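Long-range contacts in succinate--CoA ligase subunit alpha (Campylobacter jejuni, PDB 6MEL), which is the alpha subunit of a CoA ligase, built from a Rossmann-like CoA-binding domain followed by a CoA-ligase domain: residues F143-K153 with Y170-G180; I35-K43 with K51-A60. One frame throughout, in Å; residues are numbered along the deposited sequence.

Contact 1. Residues F143-K153 with Y170-G180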
loop_
_atom_site.group_PDB
_atom_site.type_symbol
_atom_site.label_atom_id
_atom_site.label_comp_id
_atom_site.label_asym_id
_atom_site.label_seq_id
_atom_site.Cartn_x
_atom_site.Cartn_y
_atom_site.Cartn_z
ATOM N N PHE A 143 -12.727 -19.351 13.780
ATOM C CA PHE A 143 -11.730 -20.370 13.459
ATOM C C PHE A 143 -12.035 -21.658 14.231
ATOM O O PHE A 143 -11.614 -21.809 15.369
ATOM C CB PHE A 143 -10.319 -19.840 13.718
ATOM C CG PHE A 143 -9.960 -18.733 12.762
ATOM C CD1 PHE A 143 -9.341 -19.015 11.559
ATOM C CD2 PHE A 143 -10.370 -17.427 13.006
ATOM C CE1 PHE A 143 -9.087 -18.005 10.642
ATOM C CE2 PHE A 143 -10.057 -16.410 12.118
ATOM C CZ PHE A 143 -9.451 -16.709 10.920
ATOM N N LYS A 144 -12.786 -22.562 13.593
ATOM C CA LYS A 144 -13.028 -23.903 14.117
ATOM C C LYS A 144 -11.954 -24.834 13.577
ATOM O O LYS A 144 -11.565 -24.740 12.432
ATOM C CB LYS A 144 -14.404 -24.439 13.716
ATOM C CG LYS A 144 -15.579 -23.646 14.271
ATOM C CD LYS A 144 -15.517 -23.426 15.780
ATOM C CE LYS A 144 -16.741 -22.742 16.355
ATOM N NZ LYS A 144 -16.329 -21.854 17.471
ATOM N N LYS A 145 -11.509 -25.752 14.412
ATOM C CA LYS A 145 -10.364 -26.602 14.083
ATOM C C LYS A 145 -10.692 -27.481 12.879
ATOM O O LYS A 145 -11.797 -28.000 12.777
ATOM C CB LYS A 145 -9.975 -27.466 15.275
ATOM C CG LYS A 145 -8.691 -28.256 15.109
ATOM C CD LYS A 145 -8.402 -29.155 16.300
ATOM C CE LYS A 145 -6.964 -29.623 16.358
ATOM N NZ LYS A 145 -6.089 -28.522 16.836
ATOM N N GLY A 146 -9.726 -27.621 11.966
ATOM C CA GLY A 146 -9.851 -28.525 10.842
ATOM C C GLY A 146 -8.540 -28.673 10.095
ATOM O O GLY A 146 -7.475 -28.348 10.617
ATOM N N CYS A 147 -8.636 -29.130 8.848
ATOM C CA CYS A 147 -7.469 -29.568 8.095
ATOM C C CYS A 147 -7.068 -28.538 7.017
ATOM O O CYS A 147 -6.208 -28.862 6.190
ATOM C CB CYS A 147 -7.745 -30.939 7.469
ATOM S SG CYS A 147 -8.995 -30.884 6.150
ATOM N N VAL A 148 -7.670 -27.327 6.996
ATOM C CA VAL A 148 -7.345 -26.320 5.949
ATOM C C VAL A 148 -6.432 -25.221 6.512
ATOM O O VAL A 148 -6.773 -24.544 7.444
ATOM C CB VAL A 148 -8.612 -25.744 5.297
ATOM C CG1 VAL A 148 -8.260 -24.789 4.174
ATOM C CG2 VAL A 148 -9.500 -26.867 4.764
ATOM N N GLY A 149 -5.252 -25.073 5.910
ATOM C CA GLY A 149 -4.339 -23.974 6.196
ATOM C C GLY A 149 -4.760 -22.739 5.413
ATOM O O GLY A 149 -5.400 -22.868 4.332
ATOM N N LEU A 150 -4.414 -21.562 5.935
ATOM C CA LEU A 150 -4.817 -20.267 5.320
ATOM C C LEU A 150 -3.612 -19.310 5.346
ATOM O O LEU A 150 -3.026 -19.121 6.399
ATOM C CB LEU A 150 -5.946 -19.782 6.218
ATOM C CG LEU A 150 -6.947 -18.765 5.724
ATOM C CD1 LEU A 150 -7.105 -18.733 4.220
ATOM C CD2 LEU A 150 -8.284 -19.017 6.422
ATOM N N ILE A 151 -3.265 -18.711 4.207
ATOM C CA ILE A 151 -2.246 -17.685 4.122
ATOM C C ILE A 151 -2.871 -16.497 3.413
ATOM O O ILE A 151 -3.373 -16.685 2.333
ATOM C CB ILE A 151 -1.011 -18.167 3.342
ATOM C CG1 ILE A 151 -0.469 -19.502 3.852
ATOM C CG2 ILE A 151 0.078 -17.098 3.339
ATOM C CD1 ILE A 151 0.341 -20.236 2.810
ATOM N N SER A 152 -2.845 -15.304 4.029
ATOM C CA SER A 152 -3.603 -14.164 3.476
ATOM C C SER A 152 -2.883 -12.824 3.693
ATOM O O SER A 152 -2.445 -12.515 4.800
ATOM C CB SER A 152 -4.972 -14.140 4.067
ATOM O OG SER A 152 -5.741 -13.061 3.573
ATOM N N LYS A 153 -2.895 -12.001 2.644
ATOM C CA LYS A 153 -2.403 -10.645 2.710
ATOM C C LYS A 153 -3.468 -9.695 3.290
ATOM O O LYS A 153 -3.197 -8.453 3.436
ATOM C CB LYS A 153 -2.046 -10.132 1.319
ATOM C CG LYS A 153 -0.659 -10.452 0.772
ATOM C CD LYS A 153 -0.523 -9.919 -0.629
ATOM C CE LYS A 153 0.858 -10.146 -1.191
ATOM N NZ LYS A 153 0.975 -9.606 -2.564
ATOM N N TYR A 170 -15.740 -28.003 6.938
ATOM C CA TYR A 170 -14.338 -28.238 7.267
ATOM C C TYR A 170 -13.886 -27.266 8.370
ATOM O O TYR A 170 -14.694 -26.770 9.130
ATOM C CB TYR A 170 -13.544 -28.158 5.969
ATOM C CG TYR A 170 -13.809 -29.348 5.096
ATOM C CD1 TYR A 170 -13.164 -30.548 5.355
ATOM C CD2 TYR A 170 -14.741 -29.297 4.069
ATOM C CE1 TYR A 170 -13.406 -31.672 4.582
ATOM C CE2 TYR A 170 -14.996 -30.408 3.285
ATOM C CZ TYR A 170 -14.330 -31.597 3.551
ATOM O OH TYR A 170 -14.521 -32.712 2.795
ATOM N N GLY A 171 -12.584 -27.019 8.474
ATOM C CA GLY A 171 -12.058 -26.055 9.440
ATOM C C GLY A 171 -10.612 -25.721 9.133
ATOM O O GLY A 171 -10.035 -26.249 8.183
ATOM N N ILE A 172 -10.040 -24.878 9.990
ATOM C CA ILE A 172 -8.770 -24.269 9.785
ATOM C C ILE A 172 -7.770 -24.893 10.743
ATOM O O ILE A 172 -8.049 -25.034 11.930
ATOM C CB ILE A 172 -8.835 -22.749 10.000
ATOM C CG1 ILE A 172 -9.868 -22.077 9.085
ATOM C CG2 ILE A 172 -7.445 -22.162 9.856
ATOM C CD1 ILE A 172 -9.727 -22.396 7.607
ATOM N N SER A 173 -6.578 -25.192 10.227
ATOM C CA SER A 173 -5.510 -25.673 11.090
ATOM C C SER A 173 -4.850 -24.456 11.746
ATOM O O SER A 173 -5.066 -24.173 12.930
ATOM C CB SER A 173 -4.536 -26.562 10.340
ATOM O OG SER A 173 -4.111 -25.976 9.113
ATOM N N THR A 174 -4.103 -23.707 10.939
ATOM C CA THR A 174 -3.553 -22.428 11.316
ATOM C C THR A 174 -3.839 -21.453 10.174
ATOM O O THR A 174 -3.728 -21.831 8.966
ATOM C CB THR A 174 -2.040 -22.543 11.569
ATOM O OG1 THR A 174 -1.754 -23.398 12.680
ATOM C CG2 THR A 174 -1.400 -21.214 11.914
ATOM N N ALA A 175 -4.186 -20.214 10.528
ATOM C CA ALA A 175 -4.316 -19.134 9.544
ATOM C C ALA A 175 -3.263 -18.064 9.855
ATOM O O ALA A 175 -3.131 -17.655 11.022
ATOM C CB ALA A 175 -5.690 -18.533 9.580
ATOM N N VAL A 176 -2.571 -17.599 8.810
ATOM C CA VAL A 176 -1.549 -16.592 8.946
ATOM C C VAL A 176 -1.905 -15.391 8.066
ATOM O O VAL A 176 -2.045 -15.505 6.844
ATOM C CB VAL A 176 -0.182 -17.150 8.563
ATOM C CG1 VAL A 176 0.905 -16.163 8.933
ATOM C CG2 VAL A 176 0.051 -18.501 9.188
ATOM N N GLY A 177 -2.039 -14.228 8.677
ATOM C CA GLY A 177 -2.124 -12.992 7.903
ATOM C C GLY A 177 -0.709 -12.472 7.658
ATOM O O GLY A 177 -0.065 -12.127 8.610
ATOM N N ILE A 178 -0.241 -12.440 6.395
ATOM C CA ILE A 178 1.133 -12.095 6.092
ATOM C C ILE A 178 1.361 -10.589 5.873
ATOM O O ILE A 178 2.520 -10.194 5.795
ATOM C CB ILE A 178 1.666 -12.906 4.910
ATOM C CG1 ILE A 178 0.897 -12.633 3.616
ATOM C CG2 ILE A 178 1.734 -14.388 5.282
ATOM C CD1 ILE A 178 1.495 -13.305 2.426
ATOM N N GLY A 179 0.293 -9.791 5.741
ATOM C CA GLY A 179 0.361 -8.358 5.709
ATOM C C GLY A 179 0.142 -7.758 4.333
ATOM O O GLY A 179 0.367 -8.405 3.285
ATOM N N GLY A 180 -0.300 -6.494 4.367
ATOM C CA GLY A 180 -0.698 -5.737 3.181
ATOM C C GLY A 180 0.323 -4.681 2.746
ATOM O O GLY A 180 0.012 -3.827 1.923
HETATM O O HOH W 1 -5.931 -25.954 14.749
HETATM O O HOH W 2 -2.508 -10.136 6.361
#

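Contact 2. Residues I35-K43 with K51-A60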
loop_
_atom_site.group_PDB
_atom_site.type_symbol
_atom_site.label_atom_id
_atom_site.label_comp_id
_atom_site.label_asym_id
_atom_site.label_seq_id
_atom_site.Cartn_x
_atom_site.Cartn_y
_atom_site.Cartn_z
ATOM N N ILE A 35 0.358 -15.853 26.979
ATOM C CA ILE A 35 1.044 -14.613 27.111
ATOM C C ILE A 35 1.724 -14.564 28.477
ATOM O O ILE A 35 1.037 -14.607 29.496
ATOM C CB ILE A 35 0.083 -13.441 26.870
ATOM C CG1 ILE A 35 -0.358 -13.415 25.394
ATOM C CG2 ILE A 35 0.738 -12.139 27.286
ATOM C CD1 ILE A 35 -1.312 -12.324 25.018
ATOM N N VAL A 36 3.051 -14.360 28.499
ATOM C CA VAL A 36 3.786 -14.462 29.755
ATOM C C VAL A 36 4.207 -13.087 30.245
ATOM O O VAL A 36 4.794 -13.006 31.296
ATOM C CB VAL A 36 5.020 -15.376 29.647
ATOM C CG1 VAL A 36 4.620 -16.819 29.455
ATOM C CG2 VAL A 36 5.948 -14.915 28.535
ATOM N N GLY A 37 3.927 -12.027 29.488
ATOM C CA GLY A 37 4.481 -10.711 29.836
ATOM C C GLY A 37 4.412 -9.722 28.692
ATOM O O GLY A 37 3.989 -10.022 27.561
ATOM N N GLY A 38 4.835 -8.509 28.961
ATOM C CA GLY A 38 4.852 -7.507 27.909
ATOM C C GLY A 38 5.800 -6.380 28.221
ATOM O O GLY A 38 6.313 -6.294 29.364
ATOM N N ILE A 39 5.963 -5.492 27.230
ATOM C CA ILE A 39 6.903 -4.416 27.270
ATOM C C ILE A 39 6.120 -3.097 27.209
ATOM O O ILE A 39 5.267 -2.912 26.371
ATOM C CB ILE A 39 7.961 -4.560 26.148
ATOM C CG1 ILE A 39 8.860 -5.789 26.336
ATOM C CG2 ILE A 39 8.899 -3.364 26.128
ATOM C CD1 ILE A 39 8.260 -7.078 26.144
ATOM N N THR A 40 6.462 -2.167 28.101
ATOM C CA THR A 40 6.199 -0.759 27.914
ATOM C C THR A 40 7.310 0.027 28.600
ATOM O O THR A 40 7.461 -0.091 29.802
ATOM C CB THR A 40 4.835 -0.345 28.477
ATOM O OG1 THR A 40 3.809 -1.044 27.765
ATOM C CG2 THR A 40 4.598 1.148 28.346
ATOM N N PRO A 41 8.116 0.840 27.884
ATOM C CA PRO A 41 9.174 1.613 28.536
ATOM C C PRO A 41 8.596 2.441 29.698
ATOM O O PRO A 41 7.544 3.040 29.550
ATOM C CB PRO A 41 9.699 2.532 27.430
ATOM C CG PRO A 41 9.391 1.760 26.154
ATOM C CD PRO A 41 8.040 1.102 26.429
ATOM N N HIS A 42 9.293 2.399 30.842
ATOM C CA HIS A 42 9.034 3.193 32.031
ATOM C C HIS A 42 7.914 2.565 32.870
ATOM O O HIS A 42 7.430 3.180 33.809
ATOM C CB HIS A 42 8.716 4.646 31.670
ATOM C CG HIS A 42 9.718 5.246 30.743
ATOM N ND1 HIS A 42 11.068 5.300 31.044
ATOM C CD2 HIS A 42 9.569 5.804 29.530
ATOM C CE1 HIS A 42 11.711 5.849 30.031
ATOM N NE2 HIS A 42 10.810 6.170 29.095
ATOM N N LYS A 43 7.506 1.334 32.547
ATOM C CA LYS A 43 6.519 0.660 33.336
ATOM C C LYS A 43 7.035 -0.693 33.796
ATOM O O LYS A 43 6.242 -1.514 34.288
ATOM C CB LYS A 43 5.221 0.546 32.547
ATOM C CG LYS A 43 4.494 1.873 32.462
ATOM C CD LYS A 43 3.172 1.769 31.785
ATOM C CE LYS A 43 2.409 3.070 31.864
ATOM N NZ LYS A 43 1.306 3.023 30.882
ATOM N N LYS A 51 0.179 -10.198 34.416
ATOM C CA LYS A 51 1.492 -10.621 33.953
ATOM C C LYS A 51 2.491 -9.499 34.150
ATOM O O LYS A 51 2.115 -8.340 34.215
ATOM C CB LYS A 51 1.415 -10.971 32.459
ATOM C CG LYS A 51 0.420 -12.065 32.141
ATOM C CD LYS A 51 0.846 -13.388 32.715
ATOM C CE LYS A 51 -0.261 -14.416 32.618
ATOM N NZ LYS A 51 0.250 -15.700 33.148
ATOM N N PRO A 52 3.797 -9.820 34.202
ATOM C CA PRO A 52 4.825 -8.802 34.381
ATOM C C PRO A 52 5.028 -7.903 33.149
ATOM O O PRO A 52 4.879 -8.344 32.005
ATOM C CB PRO A 52 6.073 -9.628 34.740
ATOM C CG PRO A 52 5.814 -11.003 34.173
ATOM C CD PRO A 52 4.310 -11.192 34.211
ATOM N N VAL A 53 5.258 -6.625 33.423
ATOM C CA VAL A 53 5.601 -5.614 32.444
ATOM C C VAL A 53 7.090 -5.359 32.597
ATOM O O VAL A 53 7.591 -5.375 33.731
ATOM C CB VAL A 53 4.804 -4.319 32.648
ATOM C CG1 VAL A 53 5.114 -3.230 31.636
ATOM C CG2 VAL A 53 3.324 -4.604 32.692
ATOM N N PHE A 54 7.761 -5.148 31.463
ATOM C CA PHE A 54 9.164 -4.870 31.404
ATOM C C PHE A 54 9.407 -3.602 30.595
ATOM O O PHE A 54 8.571 -3.238 29.725
ATOM C CB PHE A 54 9.884 -6.040 30.754
ATOM C CG PHE A 54 9.680 -7.346 31.458
ATOM C CD1 PHE A 54 10.542 -7.743 32.486
ATOM C CD2 PHE A 54 8.630 -8.171 31.117
ATOM C CE1 PHE A 54 10.337 -8.947 33.155
ATOM C CE2 PHE A 54 8.432 -9.381 31.771
ATOM C CZ PHE A 54 9.280 -9.764 32.789
ATOM N N ASP A 55 10.560 -2.963 30.825
ATOM C CA ASP A 55 10.929 -1.776 30.061
ATOM C C ASP A 55 11.422 -2.140 28.657
ATOM O O ASP A 55 11.350 -1.303 27.788
ATOM C CB ASP A 55 12.006 -0.958 30.766
ATOM C CG ASP A 55 11.501 -0.302 32.046
ATOM O OD1 ASP A 55 10.395 0.279 32.041
ATOM O OD2 ASP A 55 12.187 -0.424 33.021
ATOM N N THR A 56 12.034 -3.327 28.517
ATOM C CA THR A 56 12.791 -3.723 27.351
ATOM C C THR A 56 12.465 -5.182 27.028
ATOM O O THR A 56 12.160 -6.007 27.935
ATOM C CB THR A 56 14.305 -3.568 27.557
ATOM O OG1 THR A 56 14.730 -4.534 28.512
ATOM C CG2 THR A 56 14.694 -2.195 28.055
ATOM N N VAL A 57 12.547 -5.520 25.738
ATOM C CA VAL A 57 12.373 -6.907 25.343
ATOM C C VAL A 57 13.467 -7.762 25.997
ATOM O O VAL A 57 13.224 -8.912 26.348
ATOM C CB VAL A 57 12.384 -7.084 23.807
ATOM C CG1 VAL A 57 12.240 -8.534 23.412
ATOM C CG2 VAL A 57 11.284 -6.249 23.145
ATOM N N ALA A 58 14.693 -7.233 26.093
ATOM C CA ALA A 58 15.816 -8.020 26.632
ATOM C C ALA A 58 15.512 -8.476 28.068
ATOM O O ALA A 58 15.746 -9.631 28.383
ATOM C CB ALA A 58 17.104 -7.232 26.586
ATOM N N ASP A 59 14.965 -7.581 28.897
ATOM C CA ASP A 59 14.550 -7.916 30.302
ATOM C C ASP A 59 13.445 -8.975 30.304
ATOM O O ASP A 59 13.493 -9.926 31.077
ATOM C CB ASP A 59 14.041 -6.686 31.057
ATOM C CG ASP A 59 15.123 -5.688 31.464
ATOM O OD1 ASP A 59 16.288 -6.052 31.405
ATOM O OD2 ASP A 59 14.777 -4.547 31.840
ATOM N N ALA A 60 12.475 -8.839 29.392
ATOM C CA ALA A 60 11.371 -9.768 29.312
ATOM C C ALA A 60 11.866 -11.162 28.919
ATOM O O ALA A 60 11.410 -12.175 29.469
ATOM C CB ALA A 60 10.341 -9.280 28.322
#

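Contact 1. Residues F143-K153 with Y170-G180
The side chain of Ile-172 packs against Phe-143, Val-148 and Leu-150. Its CB sits 3.7 Å from Val-148 O, and the two branches part there: CG2 lies between that carbonyl and the Phe-143 ring, CG1 is 4.0 Å from Phe-143 CD1, and CD1, still beside Val-148 O, reaches Leu-150 CD2 at 3.9 Å. That last turn follows from chi2 of -53°, which folds CD1 back instead of extending it. Ala-175 continues the apolar strip, its CB touching both Leu-150 CB and Phe-143 CE1 at 3.6 Å, so that the Phe-143 ring spans Ile-172 and Ala-175. On the opposite face of the sheet, Ile-151 CG2 meets Ile-178 CG2.

The backbones of 148-152 and 174-177 run parallel, 4° apart. Leu-150 uses both its backbone N and its O toward strand 174-177, the N bonding to Thr-174 O in the carbonyl plane and the O receiving Val-176 N. The register slips by one residue between Val-148 and Leu-150, a beta bulge; here Ser-173 N approaches Val-148 O from above the carbonyl plane, at 2.9 Å. Gly-146 and Gly-171, with no side chains, bring their CA atoms to 3.6 Å. At the far end Ser-152 O takes Ile-178 N at 2.7 Å and a water that also accepts from Gly-179 N. With helix 156-167 connecting them, the paired strands form a beta-alpha-beta crossover unit, flanked by strand 203-209.

Contact 2. Residues I35-K43 with K51-A60
Gly-38 joins the two strands through both its backbone polar atoms: its N donates to Pro-52 O at 3.0 Å, and its O receives Phe-54 N at 2.8 Å in the carbonyl plane. Strands 35-39 and 51-54 are thereby paired in parallel, their short axes inclined by 27°. Thr-40 N lies nearly in line with the Phe-54 C=O (C=O...N angle 170°), though the bond is bent at its hydrogen.

A side-chain bond anchors the following turn. Asp-55 OD1 accepts from His-42 N at 2.7 Å, the donor standing above the carboxylate plane, and the same oxygen takes Gly-44 N. The type II turn from Thr-40 to Lys-43 is thus tied to the end of the neighbouring strand.

Apolar contacts centre on Ile-39. Its CG1 lies 4.0 Å from Val-57 CG2, and CD1 reaches Ala-60 CB at 3.7 Å. Lys-43 CB rests against Val-53 CG1 at 3.9 Å.

Other carbons pack against backbone carbonyl oxygens. Lys-51, bent at chi2 (-67°), lays its aliphatic chain along Ile-35 O, with CE at 3.4 Å, and the Phe-54 ring has Gly-38 O at its edge.

Strand 10-14 pairs with 35-39 on the side away from 51-54. Helix 57-64, N-capped by Thr-56, packs against the Ile-39 side chain through Val-57 and Ala-60, and helix 19-31 is touched by Ile-35 and Lys-51.

How the contacts relate
Contact 2 closes before contact 1 opens along the chain, and the two do not touch: their centres are about 29 Å apart and their nearest atoms about 15 Å. Each pairs neighbouring parallel strands, but in different sheets. The strands of 35-43 and 51-60 belong to the sheet of the CoA-binding domain, near its edge formed by strand 47-48. Those of 143-153 and 170-180 lie inside the second sheet, between strands 126-129 and 203-209. Contact 1 is largely buried, its centre about 9 Å from the centre of the chain, whereas contact 2 is partly buried, its centre about 23 Å from that point. Together they mark the two alpha/beta halves of the subunit.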